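Local coordinates for CYCLIN domain-containing protein (Chaetomium thermophilum, PDB 6Z3U), which probably regulates a cyclin-dependent serine/threonine kinase, serving as the cyclin subunit of the CAK complex, at residues V90-L98 against L221-D229; Y12-W21 against G178-K186. All coordinates share one frame; numbering follows the deposited sequence.

Contact 1 of 2, residues V90-L98 against L221-D229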
loop_
_atom_site.group_PDB
_atom_site.type_symbol
_atom_site.label_atom_id
_atom_site.label_comp_id
_atom_site.label_asym_id
_atom_site.label_seq_id
_atom_site.Cartn_x
_atom_site.Cartn_y
_atom_site.Cartn_z
ATOM N N VAL A 90 7.348 22.170 -13.242
ATOM C CA VAL A 90 7.119 20.871 -12.616
ATOM C C VAL A 90 8.307 19.952 -12.862
ATOM O O VAL A 90 8.764 19.245 -11.957
ATOM C CB VAL A 90 5.808 20.249 -13.131
ATOM C CG1 VAL A 90 5.676 18.810 -12.648
ATOM C CG2 VAL A 90 4.624 21.074 -12.680
ATOM N N THR A 91 8.832 19.955 -14.089
ATOM C CA THR A 91 9.987 19.121 -14.397
ATOM C C THR A 91 11.216 19.584 -13.626
ATOM O O THR A 91 11.988 18.760 -13.123
ATOM C CB THR A 91 10.257 19.142 -15.902
ATOM O OG1 THR A 91 9.049 18.822 -16.606
ATOM C CG2 THR A 91 11.331 18.135 -16.275
ATOM N N PHE A 92 11.411 20.899 -13.522
ATOM C CA PHE A 92 12.560 21.422 -12.790
ATOM C C PHE A 92 12.492 21.033 -11.318
ATOM O O PHE A 92 13.486 20.590 -10.733
ATOM C CB PHE A 92 12.631 22.943 -12.952
ATOM C CG PHE A 92 13.608 23.610 -12.025
ATOM C CD1 PHE A 92 14.967 23.584 -12.290
ATOM C CD2 PHE A 92 13.165 24.277 -10.894
ATOM C CE1 PHE A 92 15.867 24.200 -11.439
ATOM C CE2 PHE A 92 14.061 24.895 -10.041
ATOM C CZ PHE A 92 15.413 24.857 -10.314
ATOM N N TYR A 93 11.318 21.186 -10.703
ATOM C CA TYR A 93 11.174 20.889 -9.285
ATOM C C TYR A 93 11.072 19.396 -9.006
ATOM O O TYR A 93 11.352 18.972 -7.879
ATOM C CB TYR A 93 9.951 21.618 -8.721
ATOM C CG TYR A 93 10.194 23.097 -8.512
ATOM C CD1 TYR A 93 11.083 23.542 -7.542
ATOM C CD2 TYR A 93 9.544 24.049 -9.289
ATOM C CE1 TYR A 93 11.317 24.892 -7.350
ATOM C CE2 TYR A 93 9.772 25.404 -9.103
ATOM C CZ TYR A 93 10.660 25.817 -8.130
ATOM O OH TYR A 93 10.896 27.159 -7.931
ATOM N N THR A 94 10.678 18.590 -9.994
ATOM C CA THR A 94 10.758 17.141 -9.827
ATOM C C THR A 94 12.210 16.686 -9.746
ATOM O O THR A 94 12.535 15.754 -9.001
ATOM C CB THR A 94 10.038 16.432 -10.976
ATOM O OG1 THR A 94 8.693 16.914 -11.074
ATOM C CG2 THR A 94 10.012 14.927 -10.745
ATOM N N ALA A 95 13.096 17.323 -10.516
ATOM C CA ALA A 95 14.516 17.005 -10.422
ATOM C C ALA A 95 15.094 17.486 -9.099
ATOM O O ALA A 95 15.926 16.802 -8.493
ATOM C CB ALA A 95 15.271 17.625 -11.597
ATOM N N GLU A 96 14.671 18.666 -8.638
ATOM C CA GLU A 96 15.121 19.154 -7.338
ATOM C C GLU A 96 14.610 18.258 -6.219
ATOM O O GLU A 96 15.318 18.012 -5.235
ATOM C CB GLU A 96 14.658 20.596 -7.131
ATOM C CG GLU A 96 15.216 21.257 -5.876
ATOM C CD GLU A 96 14.908 22.742 -5.811
ATOM O OE1 GLU A 96 13.749 23.100 -5.516
ATOM O OE2 GLU A 96 15.826 23.552 -6.060
ATOM N N LEU A 97 13.378 17.764 -6.353
ATOM C CA LEU A 97 12.839 16.825 -5.374
ATOM C C LEU A 97 13.715 15.584 -5.278
ATOM O O LEU A 97 14.064 15.139 -4.178
ATOM C CB LEU A 97 11.404 16.456 -5.757
ATOM C CG LEU A 97 10.638 15.510 -4.834
ATOM C CD1 LEU A 97 9.153 15.829 -4.870
ATOM C CD2 LEU A 97 10.868 14.059 -5.226
ATOM N N LEU A 98 14.088 15.012 -6.427
ATOM C CA LEU A 98 14.948 13.832 -6.426
ATOM C C LEU A 98 16.303 14.143 -5.804
ATOM O O LEU A 98 16.813 13.375 -4.980
ATOM C CB LEU A 98 15.117 13.309 -7.854
ATOM C CG LEU A 98 13.871 12.742 -8.535
ATOM C CD1 LEU A 98 14.179 12.348 -9.970
ATOM C CD2 LEU A 98 13.335 11.553 -7.764
ATOM N N LEU A 221 16.163 3.982 -14.530
ATOM C CA LEU A 221 14.876 3.957 -13.848
ATOM C C LEU A 221 14.823 4.985 -12.727
ATOM O O LEU A 221 13.751 5.525 -12.427
ATOM C CB LEU A 221 14.603 2.557 -13.297
ATOM C CG LEU A 221 14.316 1.453 -14.319
ATOM C CD1 LEU A 221 14.086 0.126 -13.609
ATOM C CD2 LEU A 221 13.121 1.799 -15.197
ATOM N N ARG A 222 15.967 5.270 -12.103
ATOM C CA ARG A 222 16.028 6.211 -10.993
ATOM C C ARG A 222 15.813 7.658 -11.413
ATOM O O ARG A 222 15.647 8.512 -10.535
ATOM C CB ARG A 222 17.383 6.088 -10.290
ATOM C CG ARG A 222 17.478 4.917 -9.323
ATOM C CD ARG A 222 18.913 4.440 -9.158
ATOM N NE ARG A 222 19.049 3.507 -8.043
ATOM C CZ ARG A 222 20.138 3.384 -7.289
ATOM N NH1 ARG A 222 20.156 2.507 -6.295
ATOM N NH2 ARG A 222 21.209 4.131 -7.528
ATOM N N PHE A 223 15.817 7.964 -12.712
ATOM C CA PHE A 223 15.710 9.355 -13.136
ATOM C C PHE A 223 14.797 9.517 -14.347
ATOM O O PHE A 223 13.867 10.330 -14.323
ATOM C CB PHE A 223 17.099 9.912 -13.460
ATOM C CG PHE A 223 17.114 11.390 -13.716
ATOM C CD1 PHE A 223 17.247 12.275 -12.659
ATOM C CD2 PHE A 223 16.990 11.899 -14.998
ATOM C CE1 PHE A 223 17.261 13.637 -12.872
ATOM C CE2 PHE A 223 17.004 13.265 -15.218
ATOM C CZ PHE A 223 17.141 14.134 -14.153
ATOM N N SER A 224 15.057 8.753 -15.408
ATOM C CA SER A 224 14.384 8.994 -16.683
ATOM C C SER A 224 12.865 8.927 -16.589
ATOM O O SER A 224 12.199 9.868 -17.056
ATOM C CB SER A 224 14.910 8.006 -17.730
ATOM O OG SER A 224 16.095 8.486 -18.335
ATOM N N PRO A 225 12.251 7.884 -16.021
ATOM C CA PRO A 225 10.783 7.812 -16.026
ATOM C C PRO A 225 10.119 8.646 -14.944
ATOM O O PRO A 225 8.889 8.794 -14.966
ATOM C CB PRO A 225 10.517 6.318 -15.817
ATOM C CG PRO A 225 11.647 5.880 -14.939
ATOM C CD PRO A 225 12.850 6.722 -15.335
ATOM N N LEU A 226 10.889 9.196 -14.005
ATOM C CA LEU A 226 10.348 10.067 -12.972
ATOM C C LEU A 226 10.283 11.520 -13.419
ATOM O O LEU A 226 9.433 12.275 -12.934
ATOM C CB LEU A 226 11.201 9.964 -11.706
ATOM C CG LEU A 226 11.411 8.548 -11.167
ATOM C CD1 LEU A 226 12.312 8.578 -9.943
ATOM C CD2 LEU A 226 10.087 7.878 -10.846
ATOM N N ILE A 227 11.164 11.921 -14.338
ATOM C CA ILE A 227 11.167 13.287 -14.847
ATOM C C ILE A 227 10.288 13.440 -16.083
ATOM O O ILE A 227 9.894 14.567 -16.417
ATOM C CB ILE A 227 12.604 13.733 -15.167
ATOM C CG1 ILE A 227 13.487 13.635 -13.919
ATOM C CG2 ILE A 227 12.627 15.155 -15.696
ATOM C CD1 ILE A 227 12.995 14.457 -12.734
ATOM N N THR A 228 9.968 12.346 -16.765
ATOM C CA THR A 228 9.112 12.346 -17.940
ATOM C C THR A 228 7.755 11.749 -17.574
ATOM O O THR A 228 7.520 11.327 -16.437
ATOM C CB THR A 228 9.772 11.572 -19.083
ATOM O OG1 THR A 228 9.120 11.891 -20.319
ATOM C CG2 THR A 228 9.684 10.071 -18.836
ATOM N N ASP A 229 6.852 11.709 -18.557
ATOM C CA ASP A 229 5.504 11.183 -18.361
ATOM C C ASP A 229 5.421 9.672 -18.558
ATOM O O ASP A 229 4.374 9.164 -18.982
ATOM C CB ASP A 229 4.528 11.892 -19.303
ATOM C CG ASP A 229 4.421 13.375 -19.020
ATOM O OD1 ASP A 229 4.770 13.796 -17.896
ATOM O OD2 ASP A 229 3.983 14.120 -19.922
#
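I227 pushes its side chain between T91, T94, A95 and L98 on one flank of helix 83-103, a knob set into a hole. The two branches of the isoleucine divide the work. CG1 stands beside the backbone N (chi1 -58°) and carries CD1 inward to the helix, 3.6 Å from A95 N and 3.7 Å from L98 CD1. CG2 takes the other direction and lies against the T91 methyl. The T94 methyl lies alongside the isoleucine chain, running the opposite way, with its CG2 3.6 Å from I227 CD1; the same CG2 also rests on the L226 carbonyl oxygen.

In both threonines OG1 sits beside the backbone N (chi1 -52° in T91, -55° in T94), which leaves CG2 anti to it and turns the hydroxyls back along the helix. T91 OG1 bonds to L87 O; T94 OG1 lies near V90 O, at a modelled distance too short to take at face value. Methyls are thus what the helix offers the isoleucine.

Further along, L98 spreads its two methyls over different partners. CD2 reaches L226 CD1 at 3.8 Å, while CD1 comes to F223 CD1 at 4.1 Å, slanting to the phenyl ring. One face of that ring is already covered from within its own segment, I227 CG1 lying 3.6 Å above the ring centre, so F223, I227 and L98 form one continuous apolar cluster. F223 occupies the N-cap position of the short helix 224-227, whose single turn places L226 and I227 together against helix 83-103. At the margin, R222 turns outward to a salt bridge with D108, and F118 of helix 108-124 also touches T94. The arrangement is a single knob-into-hole contact between a long helix and a one-turn helix, in the buried interior of an all-helical cyclin fold.

Contact 2 of 2, residues Y12-W21 against G178-K186; sequences YRQSSQYELW and GIRFALDVK
Three side-chain hydrogen bonds join the N-terminal segment Y12-W21 to G178-K186. S16 OG donates to D184 OD1 on the syn side, 32° out of the carboxylate plane, though the modelled bond is doubtfully short. Q17, extended with CG anti to its backbone N (chi1 179°), brings OE1 to K186 N (2.8 Å) in a nearly straight bond, 164° at the hydrogen. W21 NE1 donates to I179 O (3.1 Å) from above the carbonyl plane, while A182 N reaches this oxygen from the opposite face. That oxygen belongs to a type I' turn, I179-A182, which follows helix 172-178; R180, with positive phi, is the C-prime residue of the Schellman motif ending that helix.

Apolar contacts flank the turn: A182 CB lies at the edge of the W21 indole, 4.1 Å from CD1, and W21 CZ2 touches R180 CG. With the indole cut back to an alanine here, I179 O is likely to lose one of its two donors, and a gap to open beside A182 and R180.

The long side chains of R180 and K186 pack through carbon or through a flat face: L20 CG lies over one face of the R180 guanidinium, offset toward its rim, K186 CD meets the Y12 ring at CE1 (3.5 Å), and K186 CE rests on S15 CB.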
loop_
_atom_site.group_PDB
_atom_site.type_symbol
_atom_site.label_atom_id
_atom_site.label_comp_id
_atom_site.label_asym_id
_atom_site.label_seq_id
_atom_site.Cartn_x
_atom_site.Cartn_y
_atom_site.Cartn_z
ATOM N N TYR A 12 -3.454 -6.008 -12.895
ATOM C CA TYR A 12 -2.869 -4.672 -12.938
ATOM C C TYR A 12 -3.928 -3.615 -13.231
ATOM O O TYR A 12 -3.918 -2.535 -12.628
ATOM C CB TYR A 12 -1.757 -4.607 -13.986
ATOM C CG TYR A 12 -1.112 -3.242 -14.074
ATOM C CD1 TYR A 12 -0.065 -2.891 -13.233
ATOM C CD2 TYR A 12 -1.563 -2.297 -14.987
ATOM C CE1 TYR A 12 0.521 -1.641 -13.304
ATOM C CE2 TYR A 12 -0.984 -1.044 -15.065
ATOM C CZ TYR A 12 0.057 -0.721 -14.220
ATOM O OH TYR A 12 0.636 0.524 -14.297
ATOM N N ARG A 13 -4.853 -3.906 -14.151
ATOM C CA ARG A 13 -5.867 -2.928 -14.529
ATOM C C ARG A 13 -6.827 -2.587 -13.398
ATOM O O ARG A 13 -7.634 -1.665 -13.557
ATOM C CB ARG A 13 -6.668 -3.425 -15.733
ATOM C CG ARG A 13 -5.894 -3.400 -17.038
ATOM C CD ARG A 13 -6.777 -3.779 -18.215
ATOM N NE ARG A 13 -5.994 -4.159 -19.390
ATOM C CZ ARG A 13 -5.870 -5.400 -19.858
ATOM N NH1 ARG A 13 -5.128 -5.621 -20.934
ATOM N NH2 ARG A 13 -6.484 -6.417 -19.266
ATOM N N GLN A 14 -6.769 -3.294 -12.274
ATOM C CA GLN A 14 -7.601 -2.964 -11.128
ATOM C C GLN A 14 -6.932 -1.968 -10.190
ATOM O O GLN A 14 -7.561 -1.534 -9.219
ATOM C CB GLN A 14 -7.974 -4.230 -10.358
ATOM C CG GLN A 14 -8.647 -5.273 -11.218
ATOM C CD GLN A 14 -9.519 -6.200 -10.411
ATOM O OE1 GLN A 14 -9.033 -6.975 -9.587
ATOM N NE2 GLN A 14 -10.824 -6.126 -10.641
ATOM N N SER A 15 -5.684 -1.599 -10.455
ATOM C CA SER A 15 -4.971 -0.679 -9.587
ATOM C C SER A 15 -5.439 0.754 -9.812
ATOM O O SER A 15 -5.931 1.114 -10.889
ATOM C CB SER A 15 -3.464 -0.769 -9.839
ATOM O OG SER A 15 -3.132 -0.251 -11.118
ATOM N N SER A 16 -5.272 1.578 -8.780
ATOM C CA SER A 16 -5.585 2.994 -8.919
ATOM C C SER A 16 -4.679 3.650 -9.949
ATOM O O SER A 16 -5.091 4.594 -10.630
ATOM C CB SER A 16 -5.459 3.694 -7.567
ATOM O OG SER A 16 -4.130 3.639 -7.082
ATOM N N GLN A 17 -3.449 3.151 -10.085
ATOM C CA GLN A 17 -2.525 3.720 -11.057
ATOM C C GLN A 17 -3.082 3.642 -12.472
ATOM O O GLN A 17 -2.796 4.517 -13.299
ATOM C CB GLN A 17 -1.180 2.999 -10.973
ATOM C CG GLN A 17 -0.140 3.492 -11.966
ATOM C CD GLN A 17 1.280 3.178 -11.532
ATOM O OE1 GLN A 17 1.587 3.166 -10.340
ATOM N NE2 GLN A 17 2.154 2.918 -12.500
ATOM N N TYR A 18 -3.876 2.616 -12.772
ATOM C CA TYR A 18 -4.406 2.443 -14.119
ATOM C C TYR A 18 -5.732 3.171 -14.311
ATOM O O TYR A 18 -5.907 3.899 -15.294
ATOM C CB TYR A 18 -4.582 0.953 -14.431
ATOM C CG TYR A 18 -5.201 0.691 -15.786
ATOM C CD1 TYR A 18 -4.416 0.640 -16.929
ATOM C CD2 TYR A 18 -6.569 0.498 -15.922
ATOM C CE1 TYR A 18 -4.976 0.403 -18.174
ATOM C CE2 TYR A 18 -7.139 0.260 -17.161
ATOM C CZ TYR A 18 -6.339 0.214 -18.284
ATOM O OH TYR A 18 -6.903 -0.023 -19.519
ATOM N N GLU A 19 -6.677 2.978 -13.391
ATOM C CA GLU A 19 -8.001 3.560 -13.574
ATOM C C GLU A 19 -7.997 5.069 -13.359
ATOM O O GLU A 19 -8.829 5.775 -13.937
ATOM C CB GLU A 19 -9.003 2.892 -12.630
ATOM C CG GLU A 19 -8.818 3.231 -11.152
ATOM C CD GLU A 19 -9.976 2.756 -10.290
ATOM O OE1 GLU A 19 -10.356 1.568 -10.396
ATOM O OE2 GLU A 19 -10.508 3.573 -9.506
ATOM N N LEU A 20 -7.072 5.578 -12.548
ATOM C CA LEU A 20 -7.069 6.980 -12.145
ATOM C C LEU A 20 -5.909 7.785 -12.705
ATOM O O LEU A 20 -6.087 8.962 -13.021
ATOM C CB LEU A 20 -7.045 7.081 -10.615
ATOM C CG LEU A 20 -8.309 7.562 -9.900
ATOM C CD1 LEU A 20 -9.558 6.811 -10.323
ATOM C CD2 LEU A 20 -8.098 7.421 -8.396
ATOM N N TRP A 21 -4.724 7.194 -12.830
ATOM C CA TRP A 21 -3.522 7.928 -13.208
ATOM C C TRP A 21 -2.822 7.267 -14.385
ATOM O O TRP A 21 -1.592 7.158 -14.426
ATOM C CB TRP A 21 -2.576 8.059 -12.017
ATOM C CG TRP A 21 -3.171 8.840 -10.894
ATOM C CD1 TRP A 21 -3.645 8.351 -9.713
ATOM C CD2 TRP A 21 -3.371 10.257 -10.851
ATOM N NE1 TRP A 21 -4.121 9.376 -8.933
ATOM C CE2 TRP A 21 -3.965 10.557 -9.610
ATOM C CE3 TRP A 21 -3.102 11.301 -11.741
ATOM C CZ2 TRP A 21 -4.293 11.858 -9.236
ATOM C CZ3 TRP A 21 -3.428 12.591 -11.367
ATOM C CH2 TRP A 21 -4.018 12.858 -10.125
ATOM N N GLY A 178 -5.133 16.033 -3.844
ATOM C CA GLY A 178 -4.663 16.234 -5.203
ATOM C C GLY A 178 -4.396 14.932 -5.932
ATOM O O GLY A 178 -4.737 14.788 -7.109
ATOM N N ILE A 179 -3.794 13.961 -5.241
ATOM C CA ILE A 179 -3.478 12.669 -5.842
ATOM C C ILE A 179 -4.705 11.767 -5.779
ATOM O O ILE A 179 -4.631 10.575 -6.098
ATOM C CB ILE A 179 -2.268 12.010 -5.155
ATOM C CG1 ILE A 179 -2.559 11.727 -3.678
ATOM C CG2 ILE A 179 -1.040 12.898 -5.290
ATOM C CD1 ILE A 179 -1.469 10.934 -2.986
ATOM N N ARG A 180 -5.836 12.328 -5.358
ATOM C CA ARG A 180 -7.116 11.622 -5.377
ATOM C C ARG A 180 -7.087 10.393 -4.472
ATOM O O ARG A 180 -7.704 9.367 -4.764
ATOM C CB ARG A 180 -7.499 11.237 -6.808
ATOM C CG ARG A 180 -7.790 12.433 -7.704
ATOM C CD ARG A 180 -8.534 12.013 -8.959
ATOM N NE ARG A 180 -9.879 11.536 -8.651
ATOM C CZ ARG A 180 -10.691 10.961 -9.532
ATOM N NH1 ARG A 180 -11.897 10.558 -9.158
ATOM N NH2 ARG A 180 -10.296 10.783 -10.785
ATOM N N PHE A 181 -6.374 10.499 -3.353
ATOM C CA PHE A 181 -6.369 9.471 -2.318
ATOM C C PHE A 181 -5.803 8.143 -2.811
ATOM O O PHE A 181 -6.038 7.099 -2.196
ATOM C CB PHE A 181 -7.781 9.259 -1.760
ATOM C CG PHE A 181 -8.447 10.524 -1.301
ATOM C CD1 PHE A 181 -8.222 11.016 -0.027
ATOM C CD2 PHE A 181 -9.293 11.223 -2.145
ATOM C CE1 PHE A 181 -8.832 12.179 0.400
ATOM C CE2 PHE A 181 -9.906 12.389 -1.723
ATOM C CZ PHE A 181 -9.675 12.867 -0.450
ATOM N N ALA A 182 -5.068 8.156 -3.918
ATOM C CA ALA A 182 -4.440 6.954 -4.465
ATOM C C ALA A 182 -3.005 6.902 -3.950
ATOM O O ALA A 182 -2.130 7.616 -4.443
ATOM C CB ALA A 182 -4.491 6.960 -5.989
ATOM N N LEU A 183 -2.768 6.052 -2.949
ATOM C CA LEU A 183 -1.469 5.961 -2.295
ATOM C C LEU A 183 -0.624 4.790 -2.779
ATOM O O LEU A 183 0.570 4.739 -2.459
ATOM C CB LEU A 183 -1.656 5.853 -0.776
ATOM C CG LEU A 183 -1.830 7.172 -0.022
ATOM C CD1 LEU A 183 -2.818 8.085 -0.720
ATOM C CD2 LEU A 183 -2.274 6.903 1.405
ATOM N N ASP A 184 -1.201 3.858 -3.536
ATOM C CA ASP A 184 -0.480 2.679 -4.017
ATOM C C ASP A 184 0.113 2.997 -5.384
ATOM O O ASP A 184 -0.590 2.987 -6.399
ATOM C CB ASP A 184 -1.399 1.461 -4.069
ATOM C CG ASP A 184 -2.611 1.670 -4.964
ATOM O OD1 ASP A 184 -3.219 2.762 -4.913
ATOM O OD2 ASP A 184 -2.960 0.736 -5.716
ATOM N N VAL A 185 1.414 3.285 -5.412
ATOM C CA VAL A 185 2.136 3.591 -6.639
ATOM C C VAL A 185 3.064 2.426 -6.952
ATOM O O VAL A 185 3.727 1.889 -6.058
ATOM C CB VAL A 185 2.940 4.900 -6.524
ATOM C CG1 VAL A 185 3.459 5.317 -7.890
ATOM C CG2 VAL A 185 2.093 5.998 -5.900
ATOM N N LYS A 186 3.118 2.049 -8.224
ATOM C CA LYS A 186 3.835 0.862 -8.668
ATOM C C LYS A 186 5.095 1.297 -9.399
ATOM O O LYS A 186 5.026 2.087 -10.346
ATOM C CB LYS A 186 2.950 0.000 -9.570
ATOM C CG LYS A 186 1.667 -0.456 -8.889
ATOM C CD LYS A 186 0.744 -1.177 -9.850
ATOM C CE LYS A 186 -0.414 -1.829 -9.111
ATOM N NZ LYS A 186 0.044 -2.773 -8.051
#

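In the fold
The segments alternate along the chain, 12-21, 90-98, 178-186 and 221-229, so the two contacts interlock in sequence although they do not touch: their centres are about 19 Å apart and their nearest atoms about 8 Å. Two helices bridge the space. Helix 108-124 packs on T94 in contact 1 and on W21 and V185 in contact 2, while helix 236-247 meets L221 and P225 in the first and Y12, Q17 and K186 in the second. Contact 1 touches no other subunit. Contact 2 lies at the assembly interfaces: E19 salt-bridges R146 of the kinase chain, and R13 pairs with E65 of the RING-type chain.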